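Bradyzoite pseudokinase 1 (Toxoplasma gondii, PDB 6M7Z) probably acts as a divergent protein kinase-like regulator that shapes the membrane ultrastructure of the Toxoplasma parasitophorous vacuole, although its fold lacks the glycine-rich loop. Local coordinates at residues M12-P25 and L86-E100. Numbering follows the deposited sequence.
With EDO (1,2-ethanediol), chain H.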
loop_
_atom_site.group_PDB
_atom_site.type_symbol
_atom_site.label_atom_id
_atom_site.label_comp_id
_atom_site.label_asym_id
_atom_site.label_seq_id
_atom_site.Cartn_x
_atom_site.Cartn_y
_atom_site.Cartn_z
ATOM N N MET A 12 1.237 0.505 -22.819
ATOM C CA MET A 12 0.458 -0.308 -23.783
ATOM C C MET A 12 -0.568 0.525 -24.582
ATOM O O MET A 12 -0.660 1.774 -24.406
ATOM C CB MET A 12 -0.298 -1.377 -22.980
ATOM C CG MET A 12 0.610 -2.401 -22.300
ATOM S SD MET A 12 -0.064 -4.096 -22.290
ATOM C CE MET A 12 -1.612 -3.876 -21.416
ATOM N N THR A 13 -1.327 -0.133 -25.483
ATOM C CA THR A 13 -2.322 0.598 -26.320
ATOM C C THR A 13 -3.738 0.241 -25.851
ATOM O O THR A 13 -3.906 -0.658 -25.034
ATOM C CB THR A 13 -2.161 0.395 -27.840
ATOM O OG1 THR A 13 -2.841 -0.798 -28.260
ATOM C CG2 THR A 13 -0.706 0.338 -28.269
ATOM N N PHE A 14 -4.725 0.979 -26.365
ATOM C CA PHE A 14 -6.122 0.790 -25.982
ATOM C C PHE A 14 -6.494 -0.698 -26.095
ATOM O O PHE A 14 -7.050 -1.283 -25.157
ATOM C CB PHE A 14 -7.059 1.666 -26.822
ATOM C CG PHE A 14 -8.517 1.383 -26.565
ATOM C CD1 PHE A 14 -9.166 0.349 -27.225
ATOM C CD2 PHE A 14 -9.230 2.106 -25.615
ATOM C CE1 PHE A 14 -10.493 0.056 -26.962
ATOM C CE2 PHE A 14 -10.559 1.814 -25.358
ATOM C CZ PHE A 14 -11.182 0.784 -26.026
ATOM N N TRP A 15 -6.192 -1.297 -27.253
ATOM C CA TRP A 15 -6.601 -2.672 -27.566
ATOM C C TRP A 15 -5.889 -3.664 -26.633
ATOM O O TRP A 15 -6.482 -4.683 -26.240
ATOM C CB TRP A 15 -6.364 -2.997 -29.048
ATOM C CG TRP A 15 -6.876 -4.354 -29.434
ATOM C CD1 TRP A 15 -8.162 -4.668 -29.777
ATOM C CD2 TRP A 15 -6.129 -5.586 -29.527
ATOM N NE1 TRP A 15 -8.267 -5.997 -30.090
ATOM C CE2 TRP A 15 -7.042 -6.592 -29.926
ATOM C CE3 TRP A 15 -4.790 -5.944 -29.312
ATOM C CZ2 TRP A 15 -6.652 -7.920 -30.126
ATOM C CZ3 TRP A 15 -4.409 -7.258 -29.501
ATOM C CH2 TRP A 15 -5.330 -8.231 -29.903
ATOM N N SER A 16 -4.637 -3.363 -26.266
ATOM C CA SER A 16 -3.893 -4.181 -25.288
ATOM C C SER A 16 -4.647 -4.243 -23.952
ATOM O O SER A 16 -4.803 -5.331 -23.404
ATOM C CB SER A 16 -2.489 -3.670 -25.056
ATOM O OG SER A 16 -1.835 -3.379 -26.264
ATOM N N TRP A 17 -5.081 -3.070 -23.444
ATOM C CA TRP A 17 -5.741 -2.962 -22.143
ATOM C C TRP A 17 -7.094 -3.677 -22.187
ATOM O O TRP A 17 -7.448 -4.390 -21.237
ATOM C CB TRP A 17 -5.920 -1.496 -21.718
ATOM C CG TRP A 17 -4.638 -0.853 -21.311
ATOM C CD1 TRP A 17 -4.011 0.194 -21.914
ATOM C CD2 TRP A 17 -3.792 -1.253 -20.225
ATOM N NE1 TRP A 17 -2.837 0.480 -21.262
ATOM C CE2 TRP A 17 -2.674 -0.395 -20.227
ATOM C CE3 TRP A 17 -3.867 -2.253 -19.253
ATOM C CZ2 TRP A 17 -1.642 -0.508 -19.298
ATOM C CZ3 TRP A 17 -2.845 -2.373 -18.336
ATOM C CH2 TRP A 17 -1.743 -1.516 -18.364
ATOM N N MET A 18 -7.827 -3.482 -23.293
ATOM C CA MET A 18 -9.118 -4.111 -23.451
ATOM C C MET A 18 -8.940 -5.634 -23.473
ATOM O O MET A 18 -9.705 -6.381 -22.833
ATOM C CB MET A 18 -9.811 -3.659 -24.740
ATOM C CG MET A 18 -11.241 -4.163 -24.853
ATOM S SD MET A 18 -12.287 -3.512 -23.527
ATOM C CE MET A 18 -13.712 -4.598 -23.624
ATOM N N SER A 19 -7.931 -6.082 -24.218
ATOM C CA SER A 19 -7.602 -7.506 -24.293
ATOM C C SER A 19 -7.267 -8.025 -22.891
ATOM O O SER A 19 -7.761 -9.075 -22.487
ATOM C CB SER A 19 -6.475 -7.775 -25.261
ATOM O OG SER A 19 -6.990 -8.025 -26.569
ATOM N N TYR A 20 -6.457 -7.265 -22.142
ATOM C CA TYR A 20 -6.034 -7.698 -20.819
ATOM C C TYR A 20 -7.231 -7.797 -19.869
ATOM O O TYR A 20 -7.296 -8.703 -19.048
ATOM C CB TYR A 20 -4.967 -6.796 -20.210
ATOM C CG TYR A 20 -4.262 -7.481 -19.067
ATOM C CD1 TYR A 20 -3.203 -8.347 -19.295
ATOM C CD2 TYR A 20 -4.684 -7.296 -17.759
ATOM C CE1 TYR A 20 -2.560 -8.988 -18.250
ATOM C CE2 TYR A 20 -4.033 -7.904 -16.703
ATOM C CZ TYR A 20 -2.975 -8.767 -16.950
ATOM O OH TYR A 20 -2.318 -9.401 -15.928
ATOM N N LEU A 21 -8.172 -6.857 -19.987
ATOM C CA LEU A 21 -9.382 -6.887 -19.188
ATOM C C LEU A 21 -10.123 -8.213 -19.401
ATOM O O LEU A 21 -10.535 -8.851 -18.431
ATOM C CB LEU A 21 -10.248 -5.676 -19.554
ATOM C CG LEU A 21 -11.658 -5.671 -18.980
ATOM C CD1 LEU A 21 -11.626 -5.578 -17.471
ATOM C CD2 LEU A 21 -12.448 -4.522 -19.573
ATOM N N LYS A 22 -10.227 -8.638 -20.662
ATOM C CA LYS A 22 -10.938 -9.873 -21.035
ATOM C C LYS A 22 -10.215 -11.121 -20.501
ATOM O O LYS A 22 -10.850 -12.100 -20.192
ATOM C CB LYS A 22 -11.146 -9.917 -22.551
ATOM C CG LYS A 22 -12.259 -8.989 -23.027
ATOM C CD LYS A 22 -12.477 -8.927 -24.522
ATOM C CE LYS A 22 -13.890 -8.494 -24.870
ATOM N NZ LYS A 22 -13.953 -7.684 -26.111
ATOM N N GLU A 23 -8.892 -11.053 -20.362
ATOM C CA GLU A 23 -8.069 -12.164 -19.858
ATOM C C GLU A 23 -8.249 -12.398 -18.349
ATOM O O GLU A 23 -7.843 -13.435 -17.862
ATOM C CB GLU A 23 -6.586 -11.917 -20.166
ATOM C CG GLU A 23 -6.229 -12.270 -21.611
ATOM C CD GLU A 23 -4.760 -12.346 -21.976
ATOM O OE1 GLU A 23 -3.945 -11.659 -21.339
ATOM O OE2 GLU A 23 -4.446 -13.097 -22.910
ATOM N N LEU A 24 -8.778 -11.427 -17.593
ATOM C CA LEU A 24 -8.958 -11.598 -16.134
ATOM C C LEU A 24 -10.027 -12.648 -15.874
ATOM O O LEU A 24 -11.061 -12.644 -16.528
ATOM C CB LEU A 24 -9.393 -10.290 -15.476
ATOM C CG LEU A 24 -8.319 -9.225 -15.315
ATOM C CD1 LEU A 24 -8.924 -7.967 -14.706
ATOM C CD2 LEU A 24 -7.135 -9.760 -14.510
ATOM N N PRO A 25 -9.830 -13.541 -14.879
ATOM C CA PRO A 25 -10.822 -14.572 -14.570
ATOM C C PRO A 25 -12.121 -14.024 -13.969
ATOM O O PRO A 25 -12.106 -12.991 -13.301
ATOM C CB PRO A 25 -10.096 -15.479 -13.565
ATOM C CG PRO A 25 -9.058 -14.582 -12.930
ATOM C CD PRO A 25 -8.640 -13.620 -14.022
ATOM N N LEU A 86 -14.565 2.975 -22.555
ATOM C CA LEU A 86 -13.797 4.005 -23.279
ATOM C C LEU A 86 -12.356 4.115 -22.754
ATOM O O LEU A 86 -11.506 4.654 -23.444
ATOM C CB LEU A 86 -14.503 5.357 -23.160
ATOM C CG LEU A 86 -15.935 5.381 -23.695
ATOM C CD1 LEU A 86 -16.543 6.762 -23.525
ATOM C CD2 LEU A 86 -15.992 4.927 -25.142
ATOM N N ASP A 87 -12.095 3.600 -21.546
ATOM C CA ASP A 87 -10.789 3.670 -20.903
ATOM C C ASP A 87 -10.578 2.450 -20.000
ATOM O O ASP A 87 -10.605 2.536 -18.767
ATOM C CB ASP A 87 -10.662 4.972 -20.117
ATOM C CG ASP A 87 -9.320 5.123 -19.431
ATOM O OD1 ASP A 87 -8.340 4.557 -19.964
ATOM O OD2 ASP A 87 -9.275 5.788 -18.360
ATOM N N PRO A 88 -10.322 1.257 -20.575
ATOM C CA PRO A 88 -10.177 0.046 -19.766
ATOM C C PRO A 88 -8.960 0.084 -18.822
ATOM O O PRO A 88 -8.967 -0.573 -17.773
ATOM C CB PRO A 88 -10.027 -1.063 -20.816
ATOM C CG PRO A 88 -9.486 -0.361 -22.045
ATOM C CD PRO A 88 -10.136 1.010 -22.012
ATOM N N LYS A 89 -7.949 0.882 -19.187
ATOM C CA LYS A 89 -6.747 1.014 -18.398
ATOM C C LYS A 89 -7.080 1.351 -16.936
ATOM O O LYS A 89 -6.534 0.753 -16.009
ATOM C CB LYS A 89 -5.820 2.063 -19.000
ATOM C CG LYS A 89 -4.474 2.157 -18.283
ATOM C CD LYS A 89 -3.538 3.225 -18.774
ATOM C CE LYS A 89 -2.216 3.098 -18.051
ATOM N NZ LYS A 89 -1.164 3.897 -18.710
ATOM N N TYR A 90 -7.994 2.295 -16.734
ATOM C CA TYR A 90 -8.286 2.770 -15.392
ATOM C C TYR A 90 -8.711 1.594 -14.501
ATOM O O TYR A 90 -8.389 1.596 -13.318
ATOM C CB TYR A 90 -9.283 3.940 -15.431
ATOM C CG TYR A 90 -10.136 4.073 -14.198
ATOM C CD1 TYR A 90 -11.345 3.386 -14.110
ATOM C CD2 TYR A 90 -9.742 4.849 -13.109
ATOM C CE1 TYR A 90 -12.115 3.431 -12.958
ATOM C CE2 TYR A 90 -10.520 4.922 -11.963
ATOM C CZ TYR A 90 -11.707 4.205 -11.887
ATOM O OH TYR A 90 -12.525 4.243 -10.794
ATOM N N SER A 91 -9.402 0.580 -15.052
ATOM C CA SER A 91 -9.968 -0.494 -14.207
ATOM C C SER A 91 -9.046 -1.712 -14.087
ATOM O O SER A 91 -9.225 -2.497 -13.141
ATOM C CB SER A 91 -11.362 -0.897 -14.631
ATOM O OG SER A 91 -11.348 -1.597 -15.858
ATOM N N VAL A 92 -8.071 -1.870 -14.993
ATOM C CA VAL A 92 -7.227 -3.067 -14.983
ATOM C C VAL A 92 -5.752 -2.751 -14.746
ATOM O O VAL A 92 -4.960 -3.704 -14.667
ATOM C CB VAL A 92 -7.390 -3.904 -16.267
ATOM C CG1 VAL A 92 -8.841 -4.264 -16.491
ATOM C CG2 VAL A 92 -6.833 -3.214 -17.488
ATOM N N TYR A 93 -5.378 -1.469 -14.623
ATOM C CA TYR A 93 -3.969 -1.116 -14.419
ATOM C C TYR A 93 -3.420 -1.787 -13.153
ATOM O O TYR A 93 -2.382 -2.403 -13.191
ATOM C CB TYR A 93 -3.768 0.401 -14.354
ATOM C CG TYR A 93 -2.320 0.801 -14.253
ATOM C CD1 TYR A 93 -1.473 0.657 -15.333
ATOM C CD2 TYR A 93 -1.785 1.272 -13.066
ATOM C CE1 TYR A 93 -0.132 1.012 -15.251
ATOM C CE2 TYR A 93 -0.452 1.632 -12.961
ATOM C CZ TYR A 93 0.384 1.494 -14.054
ATOM O OH TYR A 93 1.697 1.858 -13.959
ATOM N N GLU A 94 -4.127 -1.649 -12.034
ATOM C CA GLU A 94 -3.633 -2.160 -10.773
ATOM C C GLU A 94 -3.567 -3.694 -10.825
ATOM O O GLU A 94 -2.565 -4.287 -10.429
ATOM C CB GLU A 94 -4.465 -1.631 -9.602
ATOM C CG GLU A 94 -3.769 -1.824 -8.273
ATOM C CD GLU A 94 -4.498 -1.310 -7.035
ATOM O OE1 GLU A 94 -5.647 -0.748 -7.193
ATOM O OE2 GLU A 94 -3.926 -1.467 -5.915
ATOM N N PRO A 95 -4.616 -4.413 -11.289
ATOM C CA PRO A 95 -4.494 -5.860 -11.493
ATOM C C PRO A 95 -3.290 -6.246 -12.367
ATOM O O PRO A 95 -2.585 -7.236 -12.074
ATOM C CB PRO A 95 -5.812 -6.231 -12.180
ATOM C CG PRO A 95 -6.793 -5.163 -11.674
ATOM C CD PRO A 95 -5.972 -3.897 -11.573
ATOM N N TYR A 96 -3.046 -5.466 -13.426
ATOM C CA TYR A 96 -1.921 -5.724 -14.304
ATOM C C TYR A 96 -0.607 -5.662 -13.507
ATOM O O TYR A 96 0.215 -6.571 -13.625
ATOM C CB TYR A 96 -1.922 -4.727 -15.465
ATOM C CG TYR A 96 -0.803 -4.923 -16.452
ATOM C CD1 TYR A 96 0.436 -4.353 -16.251
ATOM C CD2 TYR A 96 -0.980 -5.686 -17.588
ATOM C CE1 TYR A 96 1.458 -4.512 -17.174
ATOM C CE2 TYR A 96 0.039 -5.883 -18.503
ATOM C CZ TYR A 96 1.267 -5.296 -18.296
ATOM O OH TYR A 96 2.284 -5.481 -19.190
ATOM N N LEU A 97 -0.392 -4.595 -12.721
ATOM C CA LEU A 97 0.820 -4.486 -11.905
ATOM C C LEU A 97 0.983 -5.733 -11.035
ATOM O O LEU A 97 2.064 -6.292 -10.984
ATOM C CB LEU A 97 0.779 -3.254 -11.002
ATOM C CG LEU A 97 0.912 -1.895 -11.673
ATOM C CD1 LEU A 97 1.062 -0.808 -10.603
ATOM C CD2 LEU A 97 2.105 -1.832 -12.617
ATOM N N TYR A 98 -0.087 -6.152 -10.359
ATOM C CA TYR A 98 0.009 -7.270 -9.415
ATOM C C TYR A 98 0.338 -8.572 -10.146
ATOM O O TYR A 98 1.107 -9.366 -9.616
ATOM C CB TYR A 98 -1.252 -7.397 -8.548
ATOM C CG TYR A 98 -1.196 -6.546 -7.304
ATOM C CD1 TYR A 98 -0.388 -6.905 -6.241
ATOM C CD2 TYR A 98 -1.925 -5.375 -7.190
ATOM C CE1 TYR A 98 -0.320 -6.144 -5.086
ATOM C CE2 TYR A 98 -1.868 -4.599 -6.044
ATOM C CZ TYR A 98 -1.067 -4.987 -4.977
ATOM O OH TYR A 98 -1.002 -4.230 -3.837
ATOM N N ARG A 99 -0.220 -8.766 -11.353
ATOM C CA ARG A 99 -0.106 -10.050 -12.069
ATOM C C ARG A 99 1.185 -10.135 -12.905
ATOM O O ARG A 99 1.715 -11.228 -13.072
ATOM C CB ARG A 99 -1.320 -10.256 -12.975
ATOM C CG ARG A 99 -2.615 -10.505 -12.213
ATOM C CD ARG A 99 -3.842 -10.317 -13.090
ATOM N NE ARG A 99 -4.069 -11.449 -13.970
ATOM C CZ ARG A 99 -4.676 -12.579 -13.616
ATOM N NH1 ARG A 99 -5.063 -12.781 -12.366
ATOM N NH2 ARG A 99 -4.885 -13.516 -14.520
ATOM N N GLU A 100 1.664 -9.005 -13.445
ATOM C CA GLU A 100 2.707 -9.017 -14.460
ATOM C C GLU A 100 4.006 -8.341 -13.990
ATOM O O GLU A 100 5.025 -8.561 -14.617
ATOM C CB GLU A 100 2.251 -8.305 -15.733
ATOM C CG GLU A 100 0.917 -8.776 -16.267
ATOM C CD GLU A 100 0.806 -10.263 -16.608
ATOM O OE1 GLU A 100 1.827 -10.875 -16.972
ATOM O OE2 GLU A 100 -0.316 -10.809 -16.513
HETATM C C1 EDO H . -9.447 -2.539 -9.422
HETATM O O1 EDO H . -10.352 -3.387 -8.687
HETATM C C2 EDO H . -8.649 -1.696 -8.429
HETATM O O2 EDO H . -7.689 -0.838 -9.067
#
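Trp17 and Tyr96 meet because their first torsions send them across the gap between two helices: Trp17 has CG beside its backbone N (chi1 -73°), whereas Tyr96 carries CG opposite its own N (chi1 -179°). Helix 14-23 crosses helix 88-101, the axes of the two short segments 8.9 Å apart. The indole fits as a knob among Pro88, Lys89, Val92 and Tyr96, a large flat group that can touch all four at once. Lys89 suits its place through its extended aliphatic chain, whose CG makes a CH-pi contact 3.8 Å from the centroid of the Trp17 five-membered ring; Met12 CE lies over the opposite face. The benzo edge of Trp17 points at the face of Tyr96 in a T-shaped pair, planes 70° apart. Tyr96 in turn presents its own edge to Tyr20, with CD2 above the centre of that ring and 3.7 Å from Tyr20 CE1. Tyr93, its OH bonded to Ala191 O, extends the aromatic cluster.

Beyond the rings, Tyr20 OH donates to the anti lone pair of Glu100 OE2 at 2.5 Å and accepts a weak bond from Arg99 NE at 3.3 Å; a phenol suits this place because its one hydroxyl can both donate and accept. The guanidinium of Arg99, salt-bridged to Glu115, has Leu24 CD2 over one face, 3.5 Å from NE. Branched Val92 divides its methyls, CG1 meeting Leu21 and CG2 meeting Trp17. At the other end, compact Pro88 lays CG over one face of the Phe14 ring, and its CD comes within 3.5 Å of Phe14 CE2.

Helix 88-101 follows strand 76-82 and pairs Glu94 with Lys79 of that strand, the strand-lysine to helix-glutamate salt bridge characteristic of the αC helix in a kinase N-lobe; helix 14-23, which precedes the sheet in the chain, packs against this αC-like helix and is probably an addition to the canonical N-lobe.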